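Local coordinates for protein arginase (RocF) (Helicobacter pylori, PDB 4G3H) that probably hydrolyses L-arginine to L-ornithine and urea, using a pair of bound manganese ions as cofactor, at residues A[91-102]-A[134-142]; A[1-9]-A[77-88]. All coordinates share one frame; numbering follows the deposited sequence.

Contact 1. Residues A[91-102]-A[134-142]; sequences HANMFGIFQAFR and GMPLGMVLN
Phe-95 and Met-139 are brought together by their torsions: CG of Phe-95 stands opposite its backbone N (chi1 175°), while the Met-139 chain leaves on the side of its own N and bends at its end (chi3 61°), folding the methyl over the ring. Met-139 CE lies 3.5 Å from the centroid of the Phe-95 ring, a CH-pi contact over the face, and SD behind it adds a Met-aromatic contact on that face. Gln-99 CG lies on the opposite face, so the ring is clamped between a methionine of the other helix and a glutamine of its own. Val-140 CG2 comes in at the edge, 4.0 Å from Phe-95 CD1. Val-140 is a knob set into the hole formed by Phe-95, Phe-98, Gln-99 and Arg-102, its CG1 3.8 Å from Phe-98 CE2. One turn earlier, Pro-136 packs with CG 3.7 Å from His-91 O, and Met-94 crosses it at about a right angle before CE ends against Leu-137 CD2. The polar end is tied together by Arg-102: NH1 donates to Gln-99 OE1 at 2.9 Å, on a lone pair in the carbonyl plane. NH1 also donates to a water 2.8 Å away, which is placed to donate in turn to Val-140 O and so can bridge the helices. The axes of helices 94-102 and 136-140 cross at -35°. Leu-162 of helix 153-163 touches both Phe-95 and Met-139, while Phe-98 meets Tyr-230 of strand 228-234 edge-to-face, so helix 94-104 packs on the central sheet through Phe-98 and on helices 136-140 and 153-163 through Phe-95.

Contact 2. Residues A[1-9]-A[77-88]; sequences MILVGLEAE and VFEKKEFPLILS
Strands 2-8 and 84-87 run parallel in steady register, Ile-2 beside Pro-84 through Gly-5 beside Leu-87, and five backbone hydrogen bonds join them in alternation, from Ile-2 N to Phe-83 O (2.7 Å) up to Leu-6 N to Leu-87 O (3.1 Å). The bond from Leu-85 N to Ile-2 O is almost straight, with an N-H...O angle of 172°. Side chains alternate between the faces. On the face bearing Ile-2, Val-4, Pro-84 and Ile-86, Val-4 CG2 meets Val-77 CG1 tip to tip at 3.8 Å, which seats the end of helix 59-78 on the strand. Beside it, Ile-2 crosses Glu-82 at about a right angle, CG1 3.6 Å from Glu-82 CB. The CG1 branch leaves next to the Ile-2 backbone N (chi1 -54°), and its CD1 lies 3.5 Å from Lys-80 NZ. The other face carries leucines: Leu-3 CD1 touches Leu-87 CD1 at 3.7 Å, crossing it at a slant, and also lies near Leu-85 CG. At the chain start, the terminal N of Met-1 forms a salt bridge with Glu-82 OE1, though the modelled separation is doubtfully short; the same oxygen also bonds to Thr-43. At the far end Leu-6 CB rests 3.6 Å from Ser-88 O. Strand 2-8 is hydrogen-bonded to strand 44-50 on its other side, so the chain running from strand 44-50 through helix 59-78 to strand 84-87 is a beta-alpha-beta crossover that spans the N-terminal strand, as expected of the parallel alpha/beta sheet of the arginase fold.

How the contacts relate
The two contacts lie in series along the chain, their centres 15 Å apart, and strand 84-87 of contact 2 is followed, after a short turn, by helix 94-104 of contact 1. At that junction Asn-93 ND2 probably donates a hydrogen bond to Ser-88 O at 2.8 Å, and Ile-97 CD1 packs 3.7 Å from Ser-88 CB. Further along, the Phe-78 ring meets Phe-101 edge-to-face. The manganese site lies off the end of strand 84-87: the side chain of His-91 comes within about 2 Å of a manganese ion, nearest atoms, and that of Ser-88 about 9 Å. Ser-88 OG is hydrogen-bonded to Glu-278, which Met-94 also touches. Contact 2 thus belongs to the sheet framework, whereas contact 1 flanks the metal centre.

Contact 1. Residues A[91-102]-A[134-142]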
loop_
_atom_site.group_PDB
_atom_site.type_symbol
_atom_site.label_atom_id
_atom_site.label_comp_id
_atom_site.label_asym_id
_atom_site.label_seq_id
_atom_site.Cartn_x
_atom_site.Cartn_y
_atom_site.Cartn_z
ATOM N N HIS A 91 4.666 -3.802 3.043
ATOM C CA HIS A 91 4.601 -2.475 2.469
ATOM C C HIS A 91 5.757 -2.055 1.581
ATOM O O HIS A 91 5.570 -1.253 0.672
ATOM C CB HIS A 91 4.380 -1.418 3.552
ATOM C CG HIS A 91 3.270 -0.468 3.227
ATOM N ND1 HIS A 91 2.771 -0.324 1.950
ATOM C CD2 HIS A 91 2.555 0.371 4.007
ATOM C CE1 HIS A 91 1.793 0.562 1.960
ATOM N NE2 HIS A 91 1.641 0.998 3.197
ATOM N N ALA A 92 6.948 -2.588 1.817
ATOM C CA ALA A 92 8.090 -2.216 0.992
ATOM C C ALA A 92 7.827 -2.499 -0.486
ATOM O O ALA A 92 8.371 -1.816 -1.348
ATOM C CB ALA A 92 9.347 -2.957 1.455
ATOM N N ASN A 93 6.985 -3.493 -0.776
ATOM C CA ASN A 93 6.668 -3.844 -2.166
ATOM C C ASN A 93 5.857 -2.767 -2.880
ATOM O O ASN A 93 5.711 -2.796 -4.103
ATOM C CB ASN A 93 5.898 -5.168 -2.235
ATOM C CG ASN A 93 6.728 -6.352 -1.787
ATOM O OD1 ASN A 93 7.939 -6.387 -1.998
ATOM N ND2 ASN A 93 6.076 -7.344 -1.183
ATOM N N MET A 94 5.328 -1.823 -2.109
ATOM C CA MET A 94 4.531 -0.741 -2.667
ATOM C C MET A 94 5.338 0.061 -3.691
ATOM O O MET A 94 4.782 0.586 -4.649
ATOM C CB MET A 94 4.031 0.171 -1.537
ATOM C CG MET A 94 3.164 1.340 -1.975
ATOM S SD MET A 94 4.107 2.862 -2.283
ATOM C CE MET A 94 2.780 3.986 -2.801
ATOM N N PHE A 95 6.649 0.144 -3.498
ATOM C CA PHE A 95 7.478 0.896 -4.435
ATOM C C PHE A 95 7.383 0.339 -5.852
ATOM O O PHE A 95 6.953 1.037 -6.774
ATOM C CB PHE A 95 8.947 0.892 -4.000
ATOM C CG PHE A 95 9.862 1.554 -4.989
ATOM C CD1 PHE A 95 9.730 2.910 -5.274
ATOM C CD2 PHE A 95 10.818 0.816 -5.677
ATOM C CE1 PHE A 95 10.532 3.521 -6.235
ATOM C CE2 PHE A 95 11.631 1.421 -6.644
ATOM C CZ PHE A 95 11.483 2.774 -6.921
ATOM N N GLY A 96 7.796 -0.915 -6.021
ATOM C CA GLY A 96 7.750 -1.536 -7.333
ATOM C C GLY A 96 6.352 -1.525 -7.930
ATOM O O GLY A 96 6.179 -1.271 -9.121
ATOM N N ILE A 97 5.348 -1.793 -7.105
ATOM C CA ILE A 97 3.964 -1.809 -7.573
ATOM C C ILE A 97 3.514 -0.426 -8.068
ATOM O O ILE A 97 2.906 -0.297 -9.138
ATOM C CB ILE A 97 3.003 -2.264 -6.439
ATOM C CG1 ILE A 97 3.262 -3.731 -6.090
ATOM C CG2 ILE A 97 1.556 -2.077 -6.868
ATOM C CD1 ILE A 97 2.536 -4.198 -4.845
ATOM N N PHE A 98 3.817 0.603 -7.281
ATOM C CA PHE A 98 3.419 1.964 -7.619
ATOM C C PHE A 98 4.166 2.512 -8.837
ATOM O O PHE A 98 3.592 3.263 -9.630
ATOM C CB PHE A 98 3.619 2.887 -6.409
ATOM C CG PHE A 98 2.972 4.231 -6.564
ATOM C CD1 PHE A 98 1.591 4.343 -6.662
ATOM C CD2 PHE A 98 3.748 5.389 -6.632
ATOM C CE1 PHE A 98 0.989 5.593 -6.828
ATOM C CE2 PHE A 98 3.158 6.638 -6.797
ATOM C CZ PHE A 98 1.777 6.743 -6.897
ATOM N N GLN A 99 5.438 2.146 -8.985
ATOM C CA GLN A 99 6.210 2.602 -10.134
ATOM C C GLN A 99 5.552 2.047 -11.396
ATOM O O GLN A 99 5.473 2.732 -12.421
ATOM C CB GLN A 99 7.664 2.127 -10.057
ATOM C CG GLN A 99 8.498 2.801 -8.970
ATOM C CD GLN A 99 8.474 4.322 -9.058
ATOM O OE1 GLN A 99 7.598 4.976 -8.498
ATOM N NE2 GLN A 99 9.435 4.887 -9.773
ATOM N N ALA A 100 5.075 0.807 -11.319
ATOM C CA ALA A 100 4.409 0.189 -12.461
ATOM C C ALA A 100 3.121 0.964 -12.743
ATOM O O ALA A 100 2.765 1.211 -13.897
ATOM C CB ALA A 100 4.090 -1.260 -12.157
ATOM N N PHE A 101 2.436 1.350 -11.670
ATOM C CA PHE A 101 1.192 2.105 -11.755
ATOM C C PHE A 101 1.443 3.456 -12.446
ATOM O O PHE A 101 0.685 3.862 -13.332
ATOM C CB PHE A 101 0.652 2.338 -10.344
ATOM C CG PHE A 101 -0.723 2.925 -10.302
ATOM C CD1 PHE A 101 -1.836 2.144 -10.613
ATOM C CD2 PHE A 101 -0.917 4.248 -9.917
ATOM C CE1 PHE A 101 -3.124 2.669 -10.535
ATOM C CE2 PHE A 101 -2.204 4.785 -9.835
ATOM C CZ PHE A 101 -3.310 3.989 -10.145
ATOM N N ARG A 102 2.499 4.146 -12.019
ATOM C CA ARG A 102 2.875 5.436 -12.594
ATOM C C ARG A 102 3.271 5.246 -14.057
ATOM O O ARG A 102 2.940 6.065 -14.909
ATOM C CB ARG A 102 4.068 6.032 -11.843
ATOM C CG ARG A 102 3.837 6.280 -10.367
ATOM C CD ARG A 102 5.140 6.673 -9.676
ATOM N NE ARG A 102 5.626 7.980 -10.112
ATOM C CZ ARG A 102 6.768 8.527 -9.700
ATOM N NH1 ARG A 102 7.547 7.874 -8.845
ATOM N NH2 ARG A 102 7.123 9.731 -10.133
ATOM N N GLY A 134 10.217 -0.210 5.990
ATOM C CA GLY A 134 10.967 0.236 4.828
ATOM C C GLY A 134 10.757 1.700 4.478
ATOM O O GLY A 134 10.283 2.491 5.298
ATOM N N MET A 135 11.108 2.062 3.246
ATOM C CA MET A 135 10.974 3.440 2.782
ATOM C C MET A 135 10.424 3.548 1.355
ATOM O O MET A 135 10.976 4.274 0.519
ATOM C CB MET A 135 12.332 4.132 2.853
ATOM C CG MET A 135 13.464 3.297 2.280
ATOM S SD MET A 135 14.947 4.261 1.944
ATOM C CE MET A 135 15.414 4.771 3.591
ATOM N N PRO A 136 9.323 2.836 1.059
ATOM C CA PRO A 136 8.762 2.910 -0.294
ATOM C C PRO A 136 8.389 4.331 -0.709
ATOM O O PRO A 136 8.642 4.734 -1.841
ATOM C CB PRO A 136 7.549 1.977 -0.220
ATOM C CG PRO A 136 7.138 2.063 1.212
ATOM C CD PRO A 136 8.468 2.017 1.936
ATOM N N LEU A 137 7.791 5.088 0.205
ATOM C CA LEU A 137 7.398 6.456 -0.113
ATOM C C LEU A 137 8.614 7.370 -0.242
ATOM O O LEU A 137 8.599 8.323 -1.024
ATOM C CB LEU A 137 6.426 7.003 0.942
ATOM C CG LEU A 137 4.998 6.442 0.855
ATOM C CD1 LEU A 137 4.117 7.102 1.897
ATOM C CD2 LEU A 137 4.432 6.687 -0.549
ATOM N N GLY A 138 9.665 7.073 0.520
ATOM C CA GLY A 138 10.875 7.866 0.447
ATOM C C GLY A 138 11.488 7.728 -0.935
ATOM O O GLY A 138 12.146 8.644 -1.431
ATOM N N MET A 139 11.271 6.573 -1.561
ATOM C CA MET A 139 11.794 6.302 -2.896
ATOM C C MET A 139 10.855 6.868 -3.956
ATOM O O MET A 139 11.294 7.307 -5.018
ATOM C CB MET A 139 11.955 4.796 -3.099
ATOM C CG MET A 139 12.888 4.140 -2.096
ATOM S SD MET A 139 12.983 2.365 -2.353
ATOM C CE MET A 139 13.624 2.351 -4.001
ATOM N N VAL A 140 9.558 6.846 -3.669
ATOM C CA VAL A 140 8.578 7.383 -4.602
ATOM C C VAL A 140 8.727 8.898 -4.650
ATOM O O VAL A 140 8.573 9.511 -5.707
ATOM C CB VAL A 140 7.132 7.032 -4.167
ATOM C CG1 VAL A 140 6.132 7.928 -4.885
ATOM C CG2 VAL A 140 6.836 5.571 -4.482
ATOM N N LEU A 141 9.041 9.491 -3.500
ATOM C CA LEU A 141 9.204 10.938 -3.385
ATOM C C LEU A 141 10.626 11.429 -3.659
ATOM O O LEU A 141 10.881 12.632 -3.663
ATOM C CB LEU A 141 8.789 11.393 -1.992
ATOM C CG LEU A 141 7.319 11.234 -1.600
ATOM C CD1 LEU A 141 7.153 11.605 -0.133
ATOM C CD2 LEU A 141 6.448 12.117 -2.485
ATOM N N ASN A 142 11.553 10.504 -3.878
ATOM C CA ASN A 142 12.942 10.868 -4.139
ATOM C C ASN A 142 13.629 11.577 -2.980
ATOM O O ASN A 142 14.457 12.461 -3.188
ATOM C CB ASN A 142 13.049 11.742 -5.387
ATOM C CG ASN A 142 13.320 10.936 -6.632
ATOM O OD1 ASN A 142 12.435 10.260 -7.156
ATOM N ND2 ASN A 142 14.561 10.987 -7.107
HETATM O O HOH W 1 10.193 8.085 -7.931
#

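Contact 2. Residues A[1-9]-A[77-88]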
loop_
_atom_site.group_PDB
_atom_site.type_symbol
_atom_site.label_atom_id
_atom_site.label_comp_id
_atom_site.label_asym_id
_atom_site.label_seq_id
_atom_site.Cartn_x
_atom_site.Cartn_y
_atom_site.Cartn_z
ATOM N N MET A 1 -13.006 -8.081 -11.473
ATOM C CA MET A 1 -11.905 -7.627 -10.576
ATOM C C MET A 1 -10.713 -8.574 -10.648
ATOM O O MET A 1 -10.876 -9.765 -10.889
ATOM C CB MET A 1 -12.406 -7.543 -9.132
ATOM C CG MET A 1 -11.431 -6.882 -8.181
ATOM S SD MET A 1 -12.156 -6.532 -6.561
ATOM C CE MET A 1 -13.436 -5.376 -7.008
ATOM N N ILE A 2 -9.515 -8.031 -10.441
ATOM C CA ILE A 2 -8.285 -8.818 -10.467
ATOM C C ILE A 2 -7.680 -8.867 -9.060
ATOM O O ILE A 2 -7.501 -7.832 -8.416
ATOM C CB ILE A 2 -7.206 -8.191 -11.405
ATOM C CG1 ILE A 2 -7.773 -7.953 -12.810
ATOM C CG2 ILE A 2 -5.987 -9.109 -11.472
ATOM C CD1 ILE A 2 -8.162 -9.216 -13.545
ATOM N N LEU A 3 -7.371 -10.066 -8.584
ATOM C CA LEU A 3 -6.758 -10.214 -7.276
ATOM C C LEU A 3 -5.288 -10.557 -7.487
ATOM O O LEU A 3 -4.962 -11.601 -8.063
ATOM C CB LEU A 3 -7.438 -11.323 -6.468
ATOM C CG LEU A 3 -6.744 -11.677 -5.138
ATOM C CD1 LEU A 3 -6.719 -10.474 -4.200
ATOM C CD2 LEU A 3 -7.469 -12.843 -4.478
ATOM N N VAL A 4 -4.409 -9.665 -7.035
ATOM C CA VAL A 4 -2.970 -9.865 -7.166
ATOM C C VAL A 4 -2.396 -10.266 -5.814
ATOM O O VAL A 4 -2.607 -9.583 -4.812
ATOM C CB VAL A 4 -2.256 -8.573 -7.651
ATOM C CG1 VAL A 4 -0.767 -8.842 -7.824
ATOM C CG2 VAL A 4 -2.868 -8.089 -8.969
ATOM N N GLY A 5 -1.689 -11.388 -5.786
ATOM C CA GLY A 5 -1.093 -11.857 -4.549
ATOM C C GLY A 5 0.420 -11.898 -4.675
ATOM O O GLY A 5 0.956 -12.616 -5.518
ATOM N N LEU A 6 1.109 -11.115 -3.852
ATOM C CA LEU A 6 2.572 -11.077 -3.877
ATOM C C LEU A 6 3.151 -12.212 -3.035
ATOM O O LEU A 6 2.612 -12.559 -1.980
ATOM C CB LEU A 6 3.081 -9.738 -3.337
ATOM C CG LEU A 6 3.081 -8.470 -4.212
ATOM C CD1 LEU A 6 4.465 -8.230 -4.771
ATOM C CD2 LEU A 6 2.055 -8.583 -5.325
ATOM N N GLU A 7 4.251 -12.784 -3.509
ATOM C CA GLU A 7 4.917 -13.867 -2.804
ATOM C C GLU A 7 6.408 -13.785 -3.104
ATOM O O GLU A 7 6.807 -13.590 -4.258
ATOM C CB GLU A 7 4.354 -15.223 -3.253
ATOM C CG GLU A 7 4.977 -16.419 -2.547
ATOM C CD GLU A 7 4.377 -17.743 -2.984
ATOM O OE1 GLU A 7 4.936 -18.797 -2.610
ATOM O OE2 GLU A 7 3.350 -17.735 -3.698
ATOM N N ALA A 8 7.230 -13.925 -2.068
ATOM C CA ALA A 8 8.674 -13.850 -2.250
ATOM C C ALA A 8 9.182 -14.989 -3.123
ATOM O O ALA A 8 8.856 -16.155 -2.892
ATOM C CB ALA A 8 9.387 -13.878 -0.894
ATOM N N GLU A 9 9.977 -14.655 -4.130
ATOM C CA GLU A 9 10.532 -15.689 -4.992
ATOM C C GLU A 9 11.344 -16.674 -4.149
ATOM O O GLU A 9 11.351 -17.874 -4.429
ATOM C CB GLU A 9 11.430 -15.077 -6.073
ATOM C CG GLU A 9 12.143 -16.118 -6.926
ATOM C CD GLU A 9 13.026 -15.506 -7.999
ATOM O OE1 GLU A 9 13.913 -14.691 -7.660
ATOM O OE2 GLU A 9 12.838 -15.845 -9.186
ATOM N N VAL A 77 -0.828 -6.020 -15.194
ATOM C CA VAL A 77 -2.052 -5.975 -14.403
ATOM C C VAL A 77 -2.736 -4.616 -14.539
ATOM O O VAL A 77 -3.927 -4.537 -14.833
ATOM C CB VAL A 77 -1.762 -6.238 -12.899
ATOM C CG1 VAL A 77 -3.017 -5.960 -12.067
ATOM C CG2 VAL A 77 -1.296 -7.679 -12.701
ATOM N N PHE A 78 -1.978 -3.541 -14.347
ATOM C CA PHE A 78 -2.558 -2.206 -14.415
ATOM C C PHE A 78 -3.023 -1.778 -15.803
ATOM O O PHE A 78 -3.762 -0.801 -15.939
ATOM C CB PHE A 78 -1.578 -1.180 -13.845
ATOM C CG PHE A 78 -1.342 -1.323 -12.364
ATOM C CD1 PHE A 78 -2.417 -1.461 -11.484
ATOM C CD2 PHE A 78 -0.050 -1.298 -11.846
ATOM C CE1 PHE A 78 -2.205 -1.575 -10.100
ATOM C CE2 PHE A 78 0.171 -1.410 -10.466
ATOM C CZ PHE A 78 -0.911 -1.548 -9.591
ATOM N N GLU A 79 -2.603 -2.509 -16.831
ATOM C CA GLU A 79 -3.004 -2.186 -18.194
ATOM C C GLU A 79 -4.390 -2.736 -18.529
ATOM O O GLU A 79 -5.009 -2.315 -19.504
ATOM C CB GLU A 79 -1.966 -2.705 -19.191
ATOM C CG GLU A 79 -0.692 -1.870 -19.210
ATOM C CD GLU A 79 0.395 -2.463 -20.082
ATOM O OE1 GLU A 79 1.457 -1.817 -20.227
ATOM O OE2 GLU A 79 0.196 -3.574 -20.617
ATOM N N LYS A 80 -4.872 -3.678 -17.722
ATOM C CA LYS A 80 -6.201 -4.251 -17.929
ATOM C C LYS A 80 -7.220 -3.253 -17.385
ATOM O O LYS A 80 -6.889 -2.427 -16.535
ATOM C CB LYS A 80 -6.346 -5.578 -17.180
ATOM C CG LYS A 80 -5.339 -6.639 -17.576
ATOM C CD LYS A 80 -5.670 -7.980 -16.930
ATOM C CE LYS A 80 -7.011 -8.513 -17.424
ATOM N NZ LYS A 80 -7.361 -9.845 -16.855
ATOM N N LYS A 81 -8.455 -3.333 -17.864
ATOM C CA LYS A 81 -9.505 -2.415 -17.423
ATOM C C LYS A 81 -10.065 -2.795 -16.052
ATOM O O LYS A 81 -10.543 -1.947 -15.301
ATOM C CB LYS A 81 -10.648 -2.403 -18.443
ATOM C CG LYS A 81 -10.201 -2.280 -19.892
ATOM C CD LYS A 81 -9.442 -0.988 -20.146
ATOM C CE LYS A 81 -9.034 -0.876 -21.606
ATOM N NZ LYS A 81 -8.196 -2.031 -22.033
ATOM N N GLU A 82 -9.993 -4.081 -15.737
ATOM C CA GLU A 82 -10.507 -4.619 -14.488
ATOM C C GLU A 82 -9.840 -4.040 -13.233
ATOM O O GLU A 82 -8.623 -3.865 -13.192
ATOM C CB GLU A 82 -10.358 -6.137 -14.521
ATOM C CG GLU A 82 -11.427 -6.873 -13.750
ATOM C CD GLU A 82 -11.711 -8.234 -14.338
ATOM O OE1 GLU A 82 -12.462 -9.011 -13.712
ATOM O OE2 GLU A 82 -11.186 -8.517 -15.435
ATOM N N PHE A 83 -10.649 -3.753 -12.213
ATOM C CA PHE A 83 -10.154 -3.181 -10.963
ATOM C C PHE A 83 -9.233 -4.157 -10.235
ATOM O O PHE A 83 -9.574 -5.326 -10.044
ATOM C CB PHE A 83 -11.315 -2.809 -10.042
ATOM C CG PHE A 83 -10.908 -1.932 -8.899
ATOM C CD1 PHE A 83 -10.881 -0.549 -9.044
ATOM C CD2 PHE A 83 -10.486 -2.486 -7.695
ATOM C CE1 PHE A 83 -10.435 0.270 -8.005
ATOM C CE2 PHE A 83 -10.037 -1.675 -6.652
ATOM C CZ PHE A 83 -10.011 -0.299 -6.809
ATOM N N PRO A 84 -8.051 -3.688 -9.814
ATOM C CA PRO A 84 -7.129 -4.582 -9.116
ATOM C C PRO A 84 -7.074 -4.453 -7.592
ATOM O O PRO A 84 -6.937 -3.353 -7.044
ATOM C CB PRO A 84 -5.796 -4.227 -9.751
ATOM C CG PRO A 84 -5.906 -2.717 -9.828
ATOM C CD PRO A 84 -7.345 -2.483 -10.293
ATOM N N LEU A 85 -7.193 -5.586 -6.912
ATOM C CA LEU A 85 -7.081 -5.617 -5.459
ATOM C C LEU A 85 -5.716 -6.268 -5.250
ATOM O O LEU A 85 -5.503 -7.418 -5.632
ATOM C CB LEU A 85 -8.184 -6.469 -4.832
ATOM C CG LEU A 85 -8.006 -6.679 -3.327
ATOM C CD1 LEU A 85 -7.852 -5.345 -2.618
ATOM C CD2 LEU A 85 -9.192 -7.445 -2.786
ATOM N N ILE A 86 -4.794 -5.529 -4.647
ATOM C CA ILE A 86 -3.436 -6.022 -4.460
ATOM C C ILE A 86 -3.004 -6.337 -3.026
ATOM O O ILE A 86 -2.915 -5.445 -2.185
ATOM C CB ILE A 86 -2.429 -5.005 -5.044
ATOM C CG1 ILE A 86 -2.826 -4.659 -6.480
ATOM C CG2 ILE A 86 -1.018 -5.578 -5.001
ATOM C CD1 ILE A 86 -2.243 -3.367 -6.964
ATOM N N LEU A 87 -2.759 -7.529 -2.780
ATOM C CA LEU A 87 -2.128 -7.999 -1.631
ATOM C C LEU A 87 -0.631 -8.070 -1.704
ATOM O O LEU A 87 -0.144 -8.950 -2.029
ATOM C CB LEU A 87 -2.810 -9.200 -1.015
ATOM C CG LEU A 87 -4.268 -9.428 -1.175
ATOM C CD1 LEU A 87 -4.758 -10.571 -1.025
ATOM C CD2 LEU A 87 -4.906 -8.684 -0.376
ATOM N N SER A 88 -0.050 -7.021 -1.292
ATOM C CA SER A 88 1.297 -6.678 -1.328
ATOM C C SER A 88 2.337 -7.409 -0.489
ATOM O O SER A 88 3.324 -7.289 -0.699
ATOM C CB SER A 88 1.507 -5.218 -1.420
ATOM O OG SER A 88 1.410 -4.601 -0.349
#